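Local coordinates for protein putative mandelate racemase (Zymomonas mobilis, PDB 2OX4) that binds magnesium and probably acts as a dehydratase (lyase) of the mandelate racemase/muconate lactonizing branch of the enolase superfamily, at residues 113-118 / 330-334; 124-128 / 362-368; 132-136 / 166-172. One frame throughout, in Å; residues are numbered along the deposited sequence. Where two conformers were deposited one is given.

Interactions 1 and 2 are neighbours, their centres about 15 Å apart, and they touch where L126 packs on E332 and I333. The centre of interaction 3 lies about 22 Å from that of interaction 2 and about 31 Å from that of interaction 1, across the chain's centre from the latter. Along the chain interactions 1 and 2 interlock, and both enclose interaction 3. Strand 126-131 links interactions 2 and 3: 362-368 pairs antiparallel with its start, while the loop after it meets strand 164-167, its parallel neighbour in the barrel. Interactions 1 and 2 lie away from the annotated sites, whereas interaction 3 adjoins the magnesium site.

Interaction 1: residues 113-118 / 330-334; sequences PVYKLL and HAEIA
The imidazole of H330 carries V114 CB over one face, 4.2 Å from the ring centroid, a CH-pi contact; at its edge lie P113 CB and the backbone N of Y115. The Y115 ring receives H330 ND1 at its own edge, near its plane. The two rings therefore meet rim to rim, centroids 5.9 Å apart and planes only modestly inclined, with neither over the other. Y115 N donates to H330 ND1 at 3.1 Å; the bond is bent (142° at the hydrogen), and the donor is tilted 26° out of the imidazole plane. Y115 CG stands between its backbone N and carbonyl carbon (chi1 76°), which sets the ring with its edge at H330 ND1 and CG 3.9 Å from I333 CG2. Y115 CB also packs on I333 CG2, at 3.5 Å. Further along, L118 CB meets A334 CB at 3.7 Å, and water 1 donates to both L118 O and A334 O, tying the two segment ends together. The turn after helix 89-110 is thus fastened to the last turn of helix 322-333, joining the N-terminal capping region to a barrel helix. Beyond the pair, H330 NE2 bonds to I375 O and Y115 OH to E371. Since ND1 accepts from Y115 N and NE2 faces a carbonyl oxygen, the imidazole is probably neutral with its proton on NE2, its rotation fixed from both nitrogens.

Interaction 2: residues 124-128 / 362-368; sequences EDLRV and PVKGRYK
R366 meets D125 by folding back: its chain bends at chi2 and chi3 (-73°), which turns the guanidinium over the neighbouring strand, while D125 CG, between its backbone N and carbonyl carbon (chi1 71°), swings the carboxylate up to it. The grip is side-on: R366 NE donates to D125 OD1 at 2.9 Å and R366 NH1 to D125 OD2 at 3.0 Å, both nearly straight. The acceptors lie close to the guanidinium plane, yet the donors come from above the carboxylate plane, consistent with the two flat groups being turned 45° apart. One face of the guanidinium rests on the backbone, R127 N lying 3.7 Å above the plane over its centre. R366 NH2 stands 3.5 Å from R127 CB, while the extended R127 chain carries its charge away to D163 and D211. On the sheet's other side, V128 CG2 packs against Y367 CD1 at 3.6 Å, and V128 CG1 reaches P362 CG. L126 and Y367 form an antiparallel hydrogen-bonded pair, Y367 N to L126 O at 2.9 Å and L126 N to Y367 O at 2.8 Å; R127 with R366 is the next, non-hydrogen-bonded pair. A type I' turn from V363 to R366 leads into the short strand. Strand 366-367 thus pairs antiparallel with the start of strand 126-131, whose parallel neighbours are 164-167 and 341-344 in the barrel of the enolase-superfamily C-terminal domain.

Interaction 3: residues 132-136 / 166-172; sequences QLQFG and KVDVLAH
Q132 and V167 bring their CA atoms within 4.9 Å, where K166 O accepts from two successive backbone nitrogens, L133 N at 3.2 Å, nearly straight and in the carbonyl plane, and Q132 N, from above that plane. Q134 CG stands between its backbone N and carbonyl carbon (chi1 78°) and the chain bends at chi2, bringing the amide to D168 N, which donates to Q134 OE1 at 2.9 Å, almost straight but from above the carbonyl plane. Q134 NE2 donates in turn to Q132 OE1 at 2.9 Å. Replacing Q134 by an alanine is likely to leave D168 N and Q132 OE1 without these partners, the Q132 amide keeping one restraint fewer. The segments lie at the C-terminal ends of strands 126-131 and 164-167, where enolase-superfamily barrels place their active sites. Q132 and K166 run side by side toward the magnesium site: Q132 NE2 bonds to the metal ligand E215, and K166 NZ forms salt bridges with the ligand E241 and with E342. D168 OD1 makes an Asx turn with L170 N, extended to an Asx motif by A171 N, while OD2 bonds to H217. F135 CE1 lies 3.7 Å from H172 CE1, at that ring's edge.

Interaction 1: residues 113-118 / 330-334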
loop_
_atom_site.group_PDB
_atom_site.type_symbol
_atom_site.label_atom_id
_atom_site.label_comp_id
_atom_site.label_asym_id
_atom_site.label_seq_id
_atom_site.Cartn_x
_atom_site.Cartn_y
_atom_site.Cartn_z
ATOM N N PRO C 113 20.554 -40.860 -14.095
ATOM C CA PRO C 113 20.624 -39.493 -14.623
ATOM C C PRO C 113 20.084 -38.516 -13.583
ATOM O O PRO C 113 19.193 -38.870 -12.812
ATOM C CB PRO C 113 19.693 -39.531 -15.853
ATOM C CG PRO C 113 18.782 -40.704 -15.636
ATOM C CD PRO C 113 19.558 -41.696 -14.794
ATOM N N VAL C 114 20.637 -37.306 -13.555
ATOM C CA VAL C 114 20.314 -36.330 -12.511
ATOM C C VAL C 114 18.815 -36.032 -12.390
ATOM O O VAL C 114 18.308 -35.871 -11.274
ATOM C CB VAL C 114 21.170 -35.037 -12.652
ATOM C CG1 VAL C 114 20.575 -33.863 -11.863
ATOM C CG2 VAL C 114 22.580 -35.307 -12.173
ATOM N N TYR C 115 18.096 -35.982 -13.514
ATOM C CA TYR C 115 16.659 -35.648 -13.457
ATOM C C TYR C 115 15.870 -36.625 -12.562
ATOM O O TYR C 115 14.865 -36.234 -11.964
ATOM C CB TYR C 115 16.027 -35.529 -14.855
ATOM C CG TYR C 115 15.779 -36.871 -15.522
ATOM C CD1 TYR C 115 14.625 -37.608 -15.249
ATOM C CD2 TYR C 115 16.702 -37.399 -16.417
ATOM C CE1 TYR C 115 14.404 -38.843 -15.841
ATOM C CE2 TYR C 115 16.486 -38.625 -17.025
ATOM C CZ TYR C 115 15.341 -39.341 -16.732
ATOM O OH TYR C 115 15.144 -40.557 -17.335
ATOM N N LYS C 116 16.336 -37.873 -12.461
ATOM C CA LYS C 116 15.691 -38.861 -11.590
ATOM C C LYS C 116 15.884 -38.502 -10.113
ATOM O O LYS C 116 15.117 -38.924 -9.279
ATOM C CB LYS C 116 16.209 -40.280 -11.859
ATOM C CG LYS C 116 15.887 -40.843 -13.248
ATOM C CD LYS C 116 14.621 -41.694 -13.257
ATOM C CE LYS C 116 14.407 -42.386 -14.615
ATOM N NZ LYS C 116 15.005 -43.757 -14.664
ATOM N N LEU C 117 16.923 -37.719 -9.805
ATOM C CA LEU C 117 17.146 -37.237 -8.437
ATOM C C LEU C 117 16.476 -35.889 -8.138
ATOM O O LEU C 117 16.435 -35.464 -6.987
ATOM C CB LEU C 117 18.644 -37.172 -8.116
ATOM C CG LEU C 117 19.420 -38.475 -8.360
ATOM C CD1 LEU C 117 20.914 -38.286 -8.112
ATOM C CD2 LEU C 117 18.839 -39.583 -7.504
ATOM N N LEU C 118 15.950 -35.241 -9.169
ATOM C CA LEU C 118 15.303 -33.923 -9.032
ATOM C C LEU C 118 13.773 -34.007 -9.079
ATOM O O LEU C 118 13.075 -32.988 -9.029
ATOM C CB LEU C 118 15.796 -32.989 -10.136
ATOM C CG LEU C 118 17.293 -32.679 -10.219
ATOM C CD1 LEU C 118 17.572 -31.881 -11.506
ATOM C CD2 LEU C 118 17.747 -31.895 -8.982
ATOM N N HIS C 330 18.346 -31.546 -17.577
ATOM C CA HIS C 330 17.892 -32.242 -16.368
ATOM C C HIS C 330 17.002 -31.347 -15.513
ATOM O O HIS C 330 15.920 -31.769 -15.097
ATOM C CB HIS C 330 19.076 -32.740 -15.554
ATOM C CG HIS C 330 19.842 -33.837 -16.229
ATOM N ND1 HIS C 330 19.488 -35.165 -16.123
ATOM C CD2 HIS C 330 20.930 -33.798 -17.036
ATOM C CE1 HIS C 330 20.336 -35.901 -16.825
ATOM N NE2 HIS C 330 21.222 -35.095 -17.387
ATOM N N ALA C 331 17.456 -30.119 -15.279
ATOM C CA ALA C 331 16.710 -29.151 -14.452
ATOM C C ALA C 331 15.325 -28.890 -15.060
ATOM O O ALA C 331 14.314 -28.925 -14.367
ATOM C CB ALA C 331 17.504 -27.840 -14.321
ATOM N N GLU C 332 15.290 -28.671 -16.369
ATOM C CA GLU C 332 14.057 -28.319 -17.060
ATOM C C GLU C 332 13.056 -29.453 -17.194
ATOM O O GLU C 332 11.848 -29.231 -17.078
ATOM C CB GLU C 332 14.361 -27.750 -18.434
ATOM C CG GLU C 332 14.989 -26.360 -18.379
ATOM C CD GLU C 332 15.393 -25.863 -19.753
ATOM O OE1 GLU C 332 15.870 -26.675 -20.582
ATOM O OE2 GLU C 332 15.232 -24.657 -20.012
ATOM N N ILE C 333 13.538 -30.669 -17.455
ATOM C CA ILE C 333 12.612 -31.798 -17.599
ATOM C C ILE C 333 11.956 -32.145 -16.257
ATOM O O ILE C 333 10.858 -32.698 -16.225
ATOM C CB ILE C 333 13.288 -33.044 -18.252
ATOM C CG1 ILE C 333 12.231 -33.917 -18.945
ATOM C CG2 ILE C 333 14.095 -33.845 -17.241
ATOM C CD1 ILE C 333 12.706 -34.527 -20.239
ATOM N N ALA C 334 12.621 -31.786 -15.156
ATOM C CA ALA C 334 12.133 -32.130 -13.812
ATOM C C ALA C 334 11.136 -31.132 -13.201
ATOM O O ALA C 334 10.661 -31.350 -12.076
ATOM C CB ALA C 334 13.299 -32.330 -12.855
HETATM O O HOH W 1 12.500 -30.279 -10.041
#

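Interaction 2: residues 124-128 / 362-368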
loop_
_atom_site.group_PDB
_atom_site.type_symbol
_atom_site.label_atom_id
_atom_site.label_comp_id
_atom_site.label_asym_id
_atom_site.label_seq_id
_atom_site.Cartn_x
_atom_site.Cartn_y
_atom_site.Cartn_z
ATOM N N GLU C 124 8.111 -35.813 -22.089
ATOM C CA GLU C 124 9.009 -36.759 -22.755
ATOM C C GLU C 124 10.139 -36.074 -23.518
ATOM O O GLU C 124 11.195 -36.671 -23.737
ATOM C CB GLU C 124 8.220 -37.696 -23.684
ATOM C CG GLU C 124 7.375 -38.741 -22.936
ATOM C CD GLU C 124 8.162 -39.508 -21.860
ATOM O OE1 GLU C 124 9.204 -40.126 -22.179
ATOM O OE2 GLU C 124 7.735 -39.499 -20.684
ATOM N N ASP C 125 9.907 -34.830 -23.938
ATOM C CA ASP C 125 10.951 -34.027 -24.578
ATOM C C ASP C 125 10.681 -32.536 -24.346
ATOM O O ASP C 125 9.683 -32.180 -23.716
ATOM C CB ASP C 125 11.107 -34.372 -26.080
ATOM C CG ASP C 125 9.936 -33.887 -26.937
ATOM O OD1 ASP C 125 10.071 -33.902 -28.184
ATOM O OD2 ASP C 125 8.879 -33.500 -26.394
ATOM N N LEU C 126 11.563 -31.679 -24.857
ATOM C CA LEU C 126 11.500 -30.241 -24.587
ATOM C C LEU C 126 11.470 -29.462 -25.897
ATOM O O LEU C 126 12.323 -29.665 -26.759
ATOM C CB LEU C 126 12.734 -29.803 -23.783
ATOM C CG LEU C 126 13.120 -30.530 -22.486
ATOM C CD1 LEU C 126 14.476 -30.022 -22.019
ATOM C CD2 LEU C 126 12.101 -30.325 -21.394
ATOM N N ARG C 127 10.500 -28.562 -26.022
ATOM C CA ARG C 127 10.499 -27.564 -27.087
ATOM C C ARG C 127 11.740 -26.677 -27.006
ATOM O O ARG C 127 12.170 -26.303 -25.917
ATOM C CB ARG C 127 9.243 -26.708 -26.999
ATOM C CG ARG C 127 9.085 -25.760 -28.160
ATOM C CD ARG C 127 7.869 -24.861 -28.006
ATOM N NE ARG C 127 7.687 -24.048 -29.202
ATOM C CZ ARG C 127 6.994 -22.911 -29.253
ATOM N NH1 ARG C 127 6.392 -22.428 -28.167
ATOM N NH2 ARG C 127 6.907 -22.249 -30.400
ATOM N N VAL C 128 12.317 -26.355 -28.161
ATOM C CA VAL C 128 13.557 -25.580 -28.224
ATOM C C VAL C 128 13.387 -24.375 -29.147
ATOM O O VAL C 128 12.688 -24.455 -30.160
ATOM C CB VAL C 128 14.752 -26.444 -28.738
ATOM C CG1 VAL C 128 16.036 -25.663 -28.667
ATOM C CG2 VAL C 128 14.891 -27.741 -27.926
ATOM N N PRO C 362 19.557 -30.475 -30.596
ATOM C CA PRO C 362 18.158 -30.786 -30.826
ATOM C C PRO C 362 17.979 -31.609 -32.102
ATOM O O PRO C 362 18.824 -31.548 -32.998
ATOM C CB PRO C 362 17.517 -29.409 -31.001
ATOM C CG PRO C 362 18.448 -28.480 -30.317
ATOM C CD PRO C 362 19.795 -29.025 -30.658
ATOM N N VAL C 363 16.908 -32.386 -32.144
ATOM C CA VAL C 363 16.457 -33.060 -33.367
ATOM C C VAL C 363 15.068 -32.550 -33.740
ATOM O O VAL C 363 14.112 -32.685 -32.961
ATOM C CB VAL C 363 16.402 -34.596 -33.158
ATOM C CG1 VAL C 363 15.944 -35.319 -34.431
ATOM C CG2 VAL C 363 17.752 -35.126 -32.670
ATOM N N LYS C 364 14.957 -31.963 -34.933
ATOM C CA LYS C 364 13.706 -31.339 -35.393
ATOM C C LYS C 364 13.109 -30.387 -34.340
ATOM O O LYS C 364 11.913 -30.424 -34.054
ATOM C CB LYS C 364 12.681 -32.399 -35.832
ATOM C CG LYS C 364 13.021 -33.109 -37.148
ATOM C CD LYS C 364 12.709 -32.234 -38.366
ATOM C CE LYS C 364 13.963 -31.959 -39.199
ATOM N NZ LYS C 364 13.773 -30.862 -40.197
ATOM N N GLY C 365 13.971 -29.556 -33.759
ATOM C CA GLY C 365 13.561 -28.531 -32.796
ATOM C C GLY C 365 13.169 -29.045 -31.414
ATOM O O GLY C 365 12.573 -28.310 -30.619
ATOM N N ARG C 366 13.500 -30.302 -31.125
ATOM C CA ARG C 366 13.169 -30.939 -29.841
ATOM C C ARG C 366 14.442 -31.420 -29.132
ATOM O O ARG C 366 15.347 -31.954 -29.770
ATOM C CB ARG C 366 12.242 -32.152 -30.041
ATOM C CG ARG C 366 10.991 -31.925 -30.881
ATOM C CD ARG C 366 10.092 -30.817 -30.329
ATOM N NE ARG C 366 9.372 -31.201 -29.113
ATOM C CZ ARG C 366 8.416 -30.462 -28.556
ATOM N NH1 ARG C 366 7.804 -30.880 -27.452
ATOM N NH2 ARG C 366 8.061 -29.305 -29.110
ATOM N N TYR C 367 14.492 -31.262 -27.808
ATOM C CA TYR C 367 15.557 -31.860 -27.001
ATOM C C TYR C 367 15.059 -33.028 -26.146
ATOM O O TYR C 367 13.985 -32.958 -25.554
ATOM C CB TYR C 367 16.158 -30.809 -26.059
ATOM C CG TYR C 367 17.573 -30.349 -26.374
ATOM C CD1 TYR C 367 17.891 -28.997 -26.337
ATOM C CD2 TYR C 367 18.592 -31.259 -26.684
ATOM C CE1 TYR C 367 19.177 -28.544 -26.591
ATOM C CE2 TYR C 367 19.888 -30.815 -26.951
ATOM C CZ TYR C 367 20.169 -29.458 -26.903
ATOM O OH TYR C 367 21.436 -28.980 -27.156
ATOM N N LYS C 368 15.862 -34.083 -26.048
ATOM C CA LYS C 368 15.669 -35.102 -25.014
ATOM C C LYS C 368 16.735 -34.962 -23.929
ATOM O O LYS C 368 17.875 -34.600 -24.215
ATOM C CB LYS C 368 15.718 -36.504 -25.631
ATOM C CG LYS C 368 14.408 -36.925 -26.293
ATOM C CD LYS C 368 14.569 -38.232 -27.049
ATOM C CE LYS C 368 13.349 -38.521 -27.912
ATOM N NZ LYS C 368 12.138 -38.808 -27.095
HETATM O O HOH W 2 11.261 -25.952 -31.798
#

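Interaction 3: residues 132-136 / 166-172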
loop_
_atom_site.group_PDB
_atom_site.type_symbol
_atom_site.label_atom_id
_atom_site.label_comp_id
_atom_site.label_asym_id
_atom_site.label_seq_id
_atom_site.Cartn_x
_atom_site.Cartn_y
_atom_site.Cartn_z
ATOM N N GLN C 132 19.634 -16.181 -30.682
ATOM C CA GLN C 132 20.584 -15.115 -31.041
ATOM C C GLN C 132 20.890 -15.144 -32.541
ATOM O O GLN C 132 22.048 -15.263 -32.950
ATOM C CB GLN C 132 21.873 -15.132 -30.179
ATOM C CG GLN C 132 21.655 -15.257 -28.642
ATOM C CD GLN C 132 20.985 -14.044 -27.992
ATOM O OE1 GLN C 132 20.681 -13.051 -28.652
ATOM N NE2 GLN C 132 20.776 -14.119 -26.674
ATOM N N LEU C 133 19.829 -15.045 -33.341
ATOM C CA LEU C 133 19.920 -15.094 -34.809
ATOM C C LEU C 133 20.771 -13.969 -35.379
ATOM O O LEU C 133 21.354 -14.113 -36.455
ATOM C CB LEU C 133 18.536 -14.997 -35.452
ATOM C CG LEU C 133 17.437 -16.029 -35.215
ATOM C CD1 LEU C 133 16.188 -15.571 -35.964
ATOM C CD2 LEU C 133 17.855 -17.424 -35.636
ATOM N N GLN C 134 20.833 -12.848 -34.662
ATOM C CA GLN C 134 21.615 -11.694 -35.109
ATOM C C GLN C 134 23.130 -11.962 -35.208
ATOM O O GLN C 134 23.861 -11.153 -35.781
ATOM C CB GLN C 134 21.304 -10.460 -34.243
ATOM C CG GLN C 134 21.971 -10.449 -32.876
ATOM C CD GLN C 134 21.247 -11.282 -31.822
ATOM O OE1 GLN C 134 20.192 -11.864 -32.076
ATOM N NE2 GLN C 134 21.825 -11.333 -30.619
ATOM N N PHE C 135 23.592 -13.091 -34.664
ATOM C CA PHE C 135 25.002 -13.495 -34.762
ATOM C C PHE C 135 25.224 -14.615 -35.786
ATOM O O PHE C 135 26.330 -15.160 -35.896
ATOM C CB PHE C 135 25.543 -13.943 -33.402
ATOM C CG PHE C 135 25.627 -12.838 -32.391
ATOM C CD1 PHE C 135 26.178 -11.609 -32.731
ATOM C CD2 PHE C 135 25.149 -13.026 -31.098
ATOM C CE1 PHE C 135 26.257 -10.584 -31.795
ATOM C CE2 PHE C 135 25.220 -12.007 -30.159
ATOM C CZ PHE C 135 25.774 -10.783 -30.511
ATOM N N GLY C 136 24.169 -14.954 -36.518
ATOM C CA GLY C 136 24.208 -16.052 -37.476
ATOM C C GLY C 136 23.772 -17.383 -36.885
ATOM O O GLY C 136 24.198 -17.766 -35.785
ATOM N N LYS C 166 14.860 -16.609 -31.308
ATOM C CA LYS C 166 15.078 -15.380 -30.548
ATOM C C LYS C 166 16.107 -14.479 -31.209
ATOM O O LYS C 166 17.143 -14.941 -31.676
ATOM C CB LYS C 166 15.504 -15.681 -29.110
ATOM C CG LYS C 166 15.669 -14.415 -28.238
ATOM C CD LYS C 166 15.922 -14.781 -26.771
ATOM C CE LYS C 166 17.401 -14.965 -26.460
ATOM N NZ LYS C 166 17.537 -15.481 -25.051
ATOM N N VAL C 167 15.821 -13.184 -31.223
ATOM C CA VAL C 167 16.687 -12.233 -31.900
ATOM C C VAL C 167 16.756 -10.920 -31.109
ATOM O O VAL C 167 15.750 -10.478 -30.532
ATOM C CB VAL C 167 16.207 -12.014 -33.352
ATOM C CG1 VAL C 167 14.763 -11.504 -33.397
ATOM C CG2 VAL C 167 17.163 -11.123 -34.121
ATOM N N ASP C 168 17.957 -10.349 -31.049
ATOM C CA ASP C 168 18.164 -8.970 -30.597
ATOM C C ASP C 168 18.172 -8.080 -31.833
ATOM O O ASP C 168 19.106 -8.144 -32.643
ATOM C CB ASP C 168 19.489 -8.859 -29.838
ATOM C CG ASP C 168 19.739 -7.459 -29.257
ATOM O OD1 ASP C 168 19.081 -6.476 -29.674
ATOM O OD2 ASP C 168 20.606 -7.350 -28.367
ATOM N N VAL C 169 17.135 -7.257 -31.965
ATOM C CA VAL C 169 16.946 -6.430 -33.163
ATOM C C VAL C 169 17.396 -4.965 -33.000
ATOM O O VAL C 169 17.377 -4.204 -33.971
ATOM C CB VAL C 169 15.495 -6.507 -33.718
ATOM C CG1 VAL C 169 15.142 -7.940 -34.116
ATOM C CG2 VAL C 169 14.479 -5.973 -32.694
ATOM N N LEU C 170 17.794 -4.577 -31.779
ATOM C CA LEU C 170 18.207 -3.186 -31.508
ATOM C C LEU C 170 19.706 -3.002 -31.406
ATOM O O LEU C 170 20.201 -1.885 -31.597
ATOM C CB LEU C 170 17.508 -2.619 -30.247
ATOM C CG LEU C 170 15.980 -2.506 -30.289
ATOM C CD1 LEU C 170 15.386 -2.187 -28.899
ATOM C CD2 LEU C 170 15.491 -1.499 -31.318
ATOM N N ALA C 171 20.436 -4.083 -31.119
ATOM C CA ALA C 171 21.837 -3.983 -30.718
ATOM C C ALA C 171 22.741 -3.439 -31.829
ATOM O O ALA C 171 23.710 -2.721 -31.555
ATOM C CB ALA C 171 22.356 -5.317 -30.243
ATOM N N HIS C 172 22.430 -3.799 -33.073
ATOM C CA HIS C 172 23.321 -3.494 -34.196
ATOM C C HIS C 172 22.695 -2.488 -35.134
ATOM O O HIS C 172 21.488 -2.518 -35.382
ATOM C CB HIS C 172 23.698 -4.770 -34.954
ATOM C CG HIS C 172 24.359 -5.793 -34.091
ATOM N ND1 HIS C 172 23.654 -6.777 -33.436
ATOM C CD2 HIS C 172 25.657 -5.965 -33.745
ATOM C CE1 HIS C 172 24.490 -7.524 -32.736
ATOM N NE2 HIS C 172 25.712 -7.048 -32.903
HETATM O O HOH W 3 23.018 -8.721 -29.667
#